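Local coordinates for protein endopolygalacturonase (Chondrostereum purpureum, PDB 1K5C) that probably hydrolyses the alpha-1,4 links between galacturonic acid units of polygalacturonan, as a glycoside hydrolase of family 28, at residues 63-77 with 101-115. Numbering follows the deposited sequence.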
ATOM      1  N   ILE A  63      -4.275   6.037 -15.404  1.00 10.96           N
ATOM      2  CA  ILE A  63      -5.194   7.172 -15.509  1.00 11.30           C
ATOM      3  C   ILE A  63      -4.509   8.345 -14.830  1.00 11.36           C
ATOM      4  O   ILE A  63      -3.925   8.233 -13.745  1.00 11.89           O
ATOM      5  CB  ILE A  63      -6.582   6.832 -14.927  1.00 11.43           C
ATOM      6  CG1 ILE A  63      -7.556   8.021 -15.158  1.00 12.25           C
ATOM      7  CG2 ILE A  63      -6.550   6.393 -13.468  1.00 12.65           C
ATOM      8  CD1 ILE A  63      -8.995   7.639 -14.979  1.00 13.07           C
ATOM      9  N   ASP A  64      -4.528   9.485 -15.550  1.00 11.76           N
ATOM     10  CA  ASP A  64      -3.829  10.700 -15.091  1.00 12.11           C
ATOM     11  C   ASP A  64      -4.712  11.871 -15.411  1.00 12.02           C
ATOM     12  O   ASP A  64      -5.026  12.092 -16.591  1.00 13.23           O
ATOM     13  CB  ASP A  64      -2.488  10.793 -15.800  1.00 13.69           C
ATOM     14  CG  ASP A  64      -1.605  11.920 -15.341  1.00 15.58           C
ATOM     15  OD1 ASP A  64      -1.966  12.627 -14.403  1.00 16.71           O
ATOM     16  OD2 ASP A  64      -0.520  12.067 -15.958  1.00 20.69           O
ATOM     17  N   GLY A  65      -5.124  12.637 -14.408  1.00 12.19           N
ATOM     18  CA  GLY A  65      -5.927  13.833 -14.666  1.00 12.63           C
ATOM     19  C   GLY A  65      -6.061  14.617 -13.354  1.00 12.01           C
ATOM     20  O   GLY A  65      -5.584  14.175 -12.306  1.00 12.69           O
ATOM     21  N   THR A  66      -6.724  15.761 -13.477  1.00 11.87           N
ATOM     22  CA  THR A  66      -6.868  16.724 -12.402  1.00 11.76           C
ATOM     23  C   THR A  66      -8.343  16.759 -11.989  1.00 12.15           C
ATOM     24  O   THR A  66      -9.224  16.962 -12.816  1.00 13.36           O
ATOM     25  CB  THR A  66      -6.406  18.121 -12.828  1.00 12.73           C
ATOM     26  OG1 THR A  66      -5.019  18.037 -13.189  1.00 13.88           O
ATOM     27  CG2 THR A  66      -6.593  19.147 -11.714  1.00 14.65           C
ATOM     28  N   GLY A  67      -8.618  16.521 -10.707  1.00 12.21           N
ATOM     29  CA  GLY A  67     -10.000  16.599 -10.196  1.00 13.30           C
ATOM     30  C   GLY A  67     -10.903  15.562 -10.787  1.00 12.73           C
ATOM     31  O   GLY A  67     -12.113  15.788 -10.959  1.00 13.92           O
ATOM     32  N   ILE A  68     -10.355  14.368 -11.125  1.00 12.16           N
ATOM     33  CA  ILE A  68     -11.175  13.317 -11.732  1.00 12.13           C
ATOM     34  C   ILE A  68     -12.131  12.731 -10.696  1.00 11.89           C
ATOM     35  O   ILE A  68     -11.758  12.523  -9.542  1.00 14.03           O
ATOM     36  CB  ILE A  68     -10.233  12.235 -12.309  1.00 12.37           C
ATOM     37  CG1 ILE A  68      -9.210  12.833 -13.313  1.00 12.99           C
ATOM     38  CG2 ILE A  68     -11.022  11.051 -12.897  1.00 13.27           C
ATOM     39  CD1 ILE A  68      -9.895  13.709 -14.379  1.00 15.05           C
ATOM     40  N   ASN A  69     -13.341  12.424 -11.165  1.00 12.07           N
ATOM     41  CA  ASN A  69     -14.342  11.734 -10.327  1.00 12.01           C
ATOM     42  C   ASN A  69     -14.542  10.357 -10.972  1.00 11.24           C
ATOM     43  O   ASN A  69     -15.218  10.243 -11.984  1.00 12.34           O
ATOM     44  CB  ASN A  69     -15.623  12.562 -10.344  1.00 13.37           C
ATOM     45  CG  ASN A  69     -16.739  11.933  -9.594  1.00 15.28           C
ATOM     46  OD1 ASN A  69     -16.509  11.228  -8.611  1.00 20.41           O
ATOM     47  ND2 ASN A  69     -17.973  12.142 -10.003  1.00 20.84           N
ATOM     48  N   PHE A  70     -13.909   9.317 -10.398  1.00 11.46           N
ATOM     49  CA  PHE A  70     -13.977   7.980 -10.956  1.00 11.57           C
ATOM     50  C   PHE A  70     -14.965   7.159 -10.184  1.00 11.32           C
ATOM     51  O   PHE A  70     -14.793   6.943  -8.969  1.00 12.17           O
ATOM     52  CB  PHE A  70     -12.571   7.335 -10.983  1.00 11.78           C
ATOM     53  CG  PHE A  70     -12.516   6.041 -11.752  1.00 11.61           C
ATOM     54  CD1 PHE A  70     -12.973   4.842 -11.211  1.00 12.50           C
ATOM     55  CD2 PHE A  70     -11.961   6.038 -13.048  1.00 12.41           C
ATOM     56  CE1 PHE A  70     -12.905   3.674 -11.907  1.00 13.07           C
ATOM     57  CE2 PHE A  70     -11.901   4.863 -13.770  1.00 13.47           C
ATOM     58  CZ  PHE A  70     -12.405   3.688 -13.210  1.00 13.61           C
ATOM     59  N   VAL A  71     -16.027   6.714 -10.867  1.00 11.67           N
ATOM     60  CA  VAL A  71     -17.159   6.037 -10.266  1.00 12.01           C
ATOM     61  C   VAL A  71     -17.107   4.600 -10.744  1.00 11.53           C
ATOM     62  O   VAL A  71     -17.446   4.292 -11.900  1.00 12.12           O
ATOM     63  CB  VAL A  71     -18.483   6.748 -10.681  1.00 12.81           C
ATOM     64  CG1 VAL A  71     -19.695   5.960 -10.130  1.00 14.98           C
ATOM     65  CG2 VAL A  71     -18.461   8.208 -10.251  1.00 15.18           C
ATOM     66  N   GLY A  72     -16.680   3.698  -9.870  1.00 11.61           N
ATOM     67  CA  GLY A  72     -16.413   2.312 -10.281  1.00 11.66           C
ATOM     68  C   GLY A  72     -17.626   1.451 -10.445  1.00 11.37           C
ATOM     69  O   GLY A  72     -17.585   0.452 -11.179  1.00 11.72           O
ATOM     70  N   ALA A  73     -18.723   1.766  -9.695  1.00 11.80           N
ATOM     71  CA  ALA A  73     -19.965   0.980  -9.768  1.00 12.77           C
ATOM     72  C   ALA A  73     -19.660  -0.522  -9.533  1.00 11.90           C
ATOM     73  O   ALA A  73     -20.341  -1.399 -10.083  1.00 12.77           O
ATOM     74  CB  ALA A  73     -20.716   1.259 -11.072  1.00 13.56           C
ATOM     75  N   ASP A  74     -18.695  -0.800  -8.657  1.00 11.59           N
ATOM     76  CA  ASP A  74     -18.321  -2.143  -8.198  1.00 11.80           C
ATOM     77  C   ASP A  74     -17.772  -3.042  -9.332  1.00 11.86           C
ATOM     78  O   ASP A  74     -17.689  -4.242  -9.180  1.00 13.33           O
ATOM     79  CB  ASP A  74     -19.477  -2.822  -7.454  1.00 13.48           C
ATOM     80  CG  ASP A  74     -19.784  -2.184  -6.135  1.00 18.49           C
ATOM     81  OD1 ASP A  74     -18.850  -1.763  -5.451  1.00 28.93           O
ATOM     82  OD2 ASP A  74     -20.972  -2.225  -5.760  1.00 26.41           O
ATOM     83  N   HIS A  75     -17.311  -2.422 -10.426  1.00 11.20           N
ATOM     84  CA  HIS A  75     -16.689  -3.213 -11.489  1.00 10.98           C
ATOM     85  C   HIS A  75     -15.242  -3.576 -11.160  1.00 10.66           C
ATOM     86  O   HIS A  75     -14.653  -3.096 -10.191  1.00 11.27           O
ATOM     87  CB  HIS A  75     -16.807  -2.467 -12.829  1.00 11.38           C
ATOM     88  CG  HIS A  75     -18.222  -2.445 -13.278  1.00 11.61           C
ATOM     89  ND1 HIS A  75     -18.853  -3.520 -13.825  1.00 14.56           N
ATOM     90  CD2 HIS A  75     -19.129  -1.418 -13.207  1.00 13.12           C
ATOM     91  CE1 HIS A  75     -20.125  -3.194 -14.085  1.00 16.93           C
ATOM     92  NE2 HIS A  75     -20.294  -1.966 -13.759  1.00 16.75           N
ATOM     93  N   ILE A  76     -14.717  -4.488 -12.001  1.00 10.68           N
ATOM     94  CA  ILE A  76     -13.452  -5.191 -11.741  1.00 10.61           C
ATOM     95  C   ILE A  76     -12.448  -4.940 -12.857  1.00 10.52           C
ATOM     96  O   ILE A  76     -12.806  -5.018 -14.055  1.00 11.18           O
ATOM     97  CB  ILE A  76     -13.733  -6.703 -11.645  1.00 10.98           C
ATOM     98  CG1 ILE A  76     -14.649  -7.033 -10.452  1.00 12.18           C
ATOM     99  CG2 ILE A  76     -12.449  -7.509 -11.580  1.00 12.10           C
ATOM    100  CD1 ILE A  76     -15.181  -8.439 -10.494  1.00 13.49           C
ATOM    101  N   PHE A  77     -11.206  -4.699 -12.446  1.00 10.43           N
ATOM    102  CA  PHE A  77     -10.021  -4.813 -13.317  1.00 10.21           C
ATOM    103  C   PHE A  77      -9.395  -6.170 -12.995  1.00 10.12           C
ATOM    104  O   PHE A  77      -8.918  -6.375 -11.871  1.00 10.53           O
ATOM    105  CB  PHE A  77      -8.999  -3.718 -12.999  1.00 10.88           C
ATOM    106  CG  PHE A  77      -9.440  -2.309 -13.313  1.00 11.12           C
ATOM    107  CD1 PHE A  77     -10.141  -1.554 -12.355  1.00 11.26           C
ATOM    108  CD2 PHE A  77      -9.153  -1.711 -14.523  1.00 12.77           C
ATOM    109  CE1 PHE A  77     -10.517  -0.241 -12.644  1.00 11.95           C
ATOM    110  CE2 PHE A  77      -9.518  -0.410 -14.786  1.00 13.97           C
ATOM    111  CZ  PHE A  77     -10.197   0.355 -13.840  1.00 12.97           C
ATOM    112  N   LEU A 101      -2.236  -1.247 -11.957  1.00 10.22           N
ATOM    113  CA  LEU A 101      -2.822   0.061 -12.197  1.00 10.29           C
ATOM    114  C   LEU A 101      -1.886   1.155 -11.693  1.00 10.15           C
ATOM    115  O   LEU A 101      -1.233   0.997 -10.665  1.00 10.87           O
ATOM    116  CB  LEU A 101      -4.142   0.231 -11.423  1.00 10.98           C
ATOM    117  CG  LEU A 101      -5.385  -0.422 -11.981  1.00 14.64           C
ATOM    118  CD1 LEU A 101      -5.329  -1.867 -12.080  1.00 19.63           C
ATOM    119  CD2 LEU A 101      -6.601   0.035 -11.174  1.00 15.44           C
ATOM    120  N   LYS A 102      -1.926   2.292 -12.402  1.00 10.60           N
ATOM    121  CA  LYS A 102      -1.235   3.522 -11.977  1.00 10.49           C
ATOM    122  C   LYS A 102      -2.242   4.655 -12.010  1.00 10.19           C
ATOM    123  O   LYS A 102      -2.903   4.872 -13.024  1.00 11.13           O
ATOM    124  CB  LYS A 102      -0.071   3.829 -12.938  1.00 12.02           C
ATOM    125  CG  LYS A 102       0.597   5.179 -12.749  1.00 14.27           C
ATOM    126  CD  LYS A 102       1.215   5.264 -11.386  1.00 20.02           C
ATOM    127  CE  LYS A 102       2.641   5.689 -11.403  1.00 17.32           C
ATOM    128  NZ  LYS A 102       3.195   5.803 -10.022  1.00 14.54           N
ATOM    129  N   ILE A 103      -2.352   5.374 -10.880  1.00 10.75           N
ATOM    130  CA  ILE A 103      -3.274   6.512 -10.721  1.00 11.24           C
ATOM    131  C   ILE A 103      -2.440   7.738 -10.376  1.00 11.59           C
ATOM    132  O   ILE A 103      -1.688   7.724  -9.379  1.00 12.51           O
ATOM    133  CB  ILE A 103      -4.330   6.249  -9.656  1.00 11.91           C
ATOM    134  CG1 ILE A 103      -5.144   4.995  -9.966  1.00 12.92           C
ATOM    135  CG2 ILE A 103      -5.230   7.488  -9.477  1.00 13.16           C
ATOM    136  CD1 ILE A 103      -6.084   4.553  -8.869  1.00 13.90           C
ATOM    137  N   LYS A 104      -2.541   8.792 -11.212  1.00 11.54           N
ATOM    138  CA  LYS A 104      -1.776   9.999 -11.074  1.00 12.24           C
ATOM    139  C   LYS A 104      -2.714  11.211 -11.080  1.00 11.47           C
ATOM    140  O   LYS A 104      -3.799  11.162 -11.695  1.00 12.49           O
ATOM    141  CB  LYS A 104      -0.790  10.168 -12.271  1.00 13.84           C
ATOM    142  CG  LYS A 104       0.162   9.053 -12.472  1.00 15.96           C
ATOM    143  CD  LYS A 104       1.173   9.433 -13.535  1.00 22.82           C
ATOM    144  CE  LYS A 104       1.546   8.351 -14.459  1.00 38.71           C
ATOM    145  NZ  LYS A 104       2.574   8.995 -15.348  1.00 29.03           N
ATOM    146  N   GLY A 105      -2.246  12.311 -10.519  1.00 11.84           N
ATOM    147  CA  GLY A 105      -2.971  13.578 -10.581  1.00 11.72           C
ATOM    148  C   GLY A 105      -3.775  13.790  -9.291  1.00 11.67           C
ATOM    149  O   GLY A 105      -3.222  13.791  -8.202  1.00 12.66           O
ATOM    150  N   SER A 106      -5.086  13.989  -9.439  1.00 11.54           N
ATOM    151  CA  SER A 106      -5.917  14.290  -8.271  1.00 11.67           C
ATOM    152  C   SER A 106      -7.366  13.905  -8.586  1.00 11.53           C
ATOM    153  O   SER A 106      -7.746  13.633  -9.712  1.00 12.09           O
ATOM    154  CB  SER A 106      -5.832  15.773  -7.892  1.00 11.68           C
ATOM    155  OG  SER A 106      -6.116  16.608  -9.050  1.00 12.56           O
ATOM    156  N   GLY A 107      -8.177  13.939  -7.523  1.00 11.94           N
ATOM    157  CA  GLY A 107      -9.584  13.618  -7.608  1.00 12.15           C
ATOM    158  C   GLY A 107      -9.991  12.575  -6.589  1.00 11.21           C
ATOM    159  O   GLY A 107      -9.357  12.438  -5.532  1.00 12.01           O
ATOM    160  N   THR A 108     -11.047  11.845  -6.918  1.00 11.63           N
ATOM    161  CA  THR A 108     -11.672  10.862  -6.036  1.00 11.89           C
ATOM    162  C   THR A 108     -12.004   9.628  -6.849  1.00 12.08           C
ATOM    163  O   THR A 108     -12.689   9.746  -7.872  1.00 13.43           O
ATOM    164  CB  THR A 108     -12.956  11.418  -5.381  1.00 13.71           C
ATOM    165  OG1 THR A 108     -12.615  12.605  -4.669  1.00 18.12           O
ATOM    166  CG2 THR A 108     -13.574  10.469  -4.394  1.00 15.78           C
ATOM    167  N   TYR A 109     -11.510   8.478  -6.410  1.00 11.49           N
ATOM    168  CA  TYR A 109     -11.670   7.189  -7.069  1.00 11.43           C
ATOM    169  C   TYR A 109     -12.434   6.285  -6.129  1.00 11.50           C
ATOM    170  O   TYR A 109     -11.976   6.040  -5.001  1.00 12.60           O
ATOM    171  CB  TYR A 109     -10.283   6.560  -7.392  1.00 11.90           C
ATOM    172  CG  TYR A 109      -9.602   7.304  -8.534  1.00 11.49           C
ATOM    173  CD1 TYR A 109      -9.084   8.567  -8.409  1.00 11.64           C
ATOM    174  CD2 TYR A 109      -9.599   6.703  -9.807  1.00 11.71           C
ATOM    175  CE1 TYR A 109      -8.516   9.243  -9.503  1.00 11.51           C
ATOM    176  CE2 TYR A 109      -9.053   7.375 -10.894  1.00 11.08           C
ATOM    177  CZ  TYR A 109      -8.504   8.634 -10.745  1.00 11.69           C
ATOM    178  OH  TYR A 109      -7.984   9.258 -11.844  1.00 12.31           O
ATOM    179  N   LYS A 110     -13.587   5.759  -6.598  1.00 11.64           N
ATOM    180  CA  LYS A 110     -14.455   5.000  -5.680  1.00 11.55           C
ATOM    181  C   LYS A 110     -14.914   3.682  -6.255  1.00 10.94           C
ATOM    182  O   LYS A 110     -15.231   3.550  -7.434  1.00 11.88           O
ATOM    183  CB  LYS A 110     -15.746   5.865  -5.424  1.00 14.16           C
ATOM    184  CG  LYS A 110     -15.475   7.246  -4.859  0.70 13.92           C
ATOM    185  CD  LYS A 110     -16.561   8.279  -5.097  0.70 17.26           C
ATOM    186  CE  LYS A 110     -16.522   8.799  -6.606  0.70 19.36           C
ATOM    187  NZ  LYS A 110     -17.579   9.884  -6.630  0.70 18.83           N
ATOM    188  N   LYS A 111     -15.038   2.696  -5.348  1.00 11.27           N
ATOM    189  CA  LYS A 111     -15.918   1.531  -5.556  1.00 11.70           C
ATOM    190  C   LYS A 111     -15.613   0.765  -6.813  1.00 11.13           C
ATOM    191  O   LYS A 111     -16.435   0.521  -7.695  1.00 11.81           O
ATOM    192  CB  LYS A 111     -17.390   1.980  -5.519  1.00 13.51           C
ATOM    193  CG  LYS A 111     -17.840   2.408  -4.116  1.00 16.55           C
ATOM    194  CD  LYS A 111     -17.987   1.187  -3.200  1.00 21.80           C
ATOM    195  CE  LYS A 111     -18.631   1.471  -1.883  1.00 41.18           C
ATOM    196  NZ  LYS A 111     -18.870   0.109  -1.270  1.00 38.78           N
ATOM    197  N   PHE A 112     -14.330   0.323  -6.923  1.00 11.82           N
ATOM    198  CA  PHE A 112     -14.001  -0.714  -7.910  1.00 11.65           C
ATOM    199  C   PHE A 112     -13.079  -1.720  -7.239  1.00 10.84           C
ATOM    200  O   PHE A 112     -12.568  -1.508  -6.129  1.00 11.62           O
ATOM    201  CB  PHE A 112     -13.399  -0.132  -9.197  1.00 11.93           C
ATOM    202  CG  PHE A 112     -12.111   0.628  -8.995  1.00 12.10           C
ATOM    203  CD1 PHE A 112     -10.892  -0.028  -8.982  1.00 12.68           C
ATOM    204  CD2 PHE A 112     -12.167   2.029  -8.854  1.00 13.79           C
ATOM    205  CE1 PHE A 112      -9.704   0.702  -8.867  1.00 14.29           C
ATOM    206  CE2 PHE A 112     -11.005   2.748  -8.728  1.00 15.23           C
ATOM    207  CZ  PHE A 112      -9.772   2.090  -8.712  1.00 15.22           C
ATOM    208  N   GLU A 113     -12.861  -2.818  -7.963  1.00 11.14           N
ATOM    209  CA  GLU A 113     -12.036  -3.923  -7.465  1.00 10.93           C
ATOM    210  C   GLU A 113     -10.921  -4.201  -8.459  1.00 10.69           C
ATOM    211  O   GLU A 113     -11.139  -4.210  -9.672  1.00 11.66           O
ATOM    212  CB  GLU A 113     -12.901  -5.179  -7.307  1.00 11.84           C
ATOM    213  CG  GLU A 113     -12.089  -6.449  -6.999  1.00 12.29           C
ATOM    214  CD  GLU A 113     -12.967  -7.603  -6.655  1.00 14.56           C
ATOM    215  OE1 GLU A 113     -13.768  -7.543  -5.745  1.00 29.66           O
ATOM    216  OE2 GLU A 113     -12.774  -8.652  -7.250  1.00 19.90           O
ATOM    217  N   VAL A 114      -9.737  -4.432  -7.917  1.00 10.50           N
ATOM    218  CA  VAL A 114      -8.630  -5.043  -8.647  1.00 10.83           C
ATOM    219  C   VAL A 114      -8.605  -6.506  -8.240  1.00 10.96           C
ATOM    220  O   VAL A 114      -8.459  -6.795  -7.048  1.00 12.75           O
ATOM    221  CB  VAL A 114      -7.304  -4.328  -8.305  1.00 12.79           C
ATOM    222  CG1 VAL A 114      -6.149  -5.098  -8.889  1.00 19.05           C
ATOM    223  CG2 VAL A 114      -7.390  -2.865  -8.794  1.00 17.26           C
ATOM    224  N   LEU A 115      -8.784  -7.382  -9.216  1.00 10.83           N
ATOM    225  CA  LEU A 115      -8.851  -8.826  -8.966  1.00 10.93           C
ATOM    226  C   LEU A 115      -7.580  -9.481  -9.537  1.00 10.65           C
ATOM    227  O   LEU A 115      -7.277  -9.340 -10.741  1.00 11.23           O
ATOM    228  CB  LEU A 115     -10.081  -9.393  -9.663  1.00 11.30           C
ATOM    229  CG  LEU A 115     -10.230 -10.923  -9.616  1.00 11.26           C
ATOM    230  CD1 LEU A 115     -10.431 -11.435  -8.164  1.00 12.33           C
ATOM    231  CD2 LEU A 115     -11.412 -11.363 -10.468  1.00 13.16           C
TER
HETATM  232  O   HOH W   1       0.836  10.012 -17.208  1.00 29.83           O
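Phe77 turns the edge of its ring toward the face of Phe112, offset from its centre, with CE1 of Phe77 3.7 Å from CD1 of Phe112. Leu101 CD2 sits over one face of the Phe77 ring, 4.2 Å from its centroid, a CH-pi contact. On the same side of the Phe112 ring as Phe77, toward its CD2 border, Phe70 comes in obliquely, its CE1 3.5 Å from Phe112 CD2. Phe112 reaches both rings because its CG stands between backbone N and carbonyl carbon (chi1 61°). Further along, Phe70 CB presses on Tyr109 CD2, and the hydroxyl end of Tyr109 nestles against Ile63 and Ile68. These residues fill the inside of two successive coils of the right-handed parallel beta-helix of family 28, where parallel strands pair coil on coil: 63-65 with 101-104, 68-71 with 108-110 and 76-77 with 113-114. At the corner between the first two pairs, Gly67 N gives a hydrogen bond to Ser106 OG (3.0 Å), and Asp128 from the next coil holds the same hydroxyl. Outside, Thr42 of the preceding coil binds Asn69 ND2. Asp64 OD2 and Lys104 NZ, 4.4 Å apart, are bridged by a water.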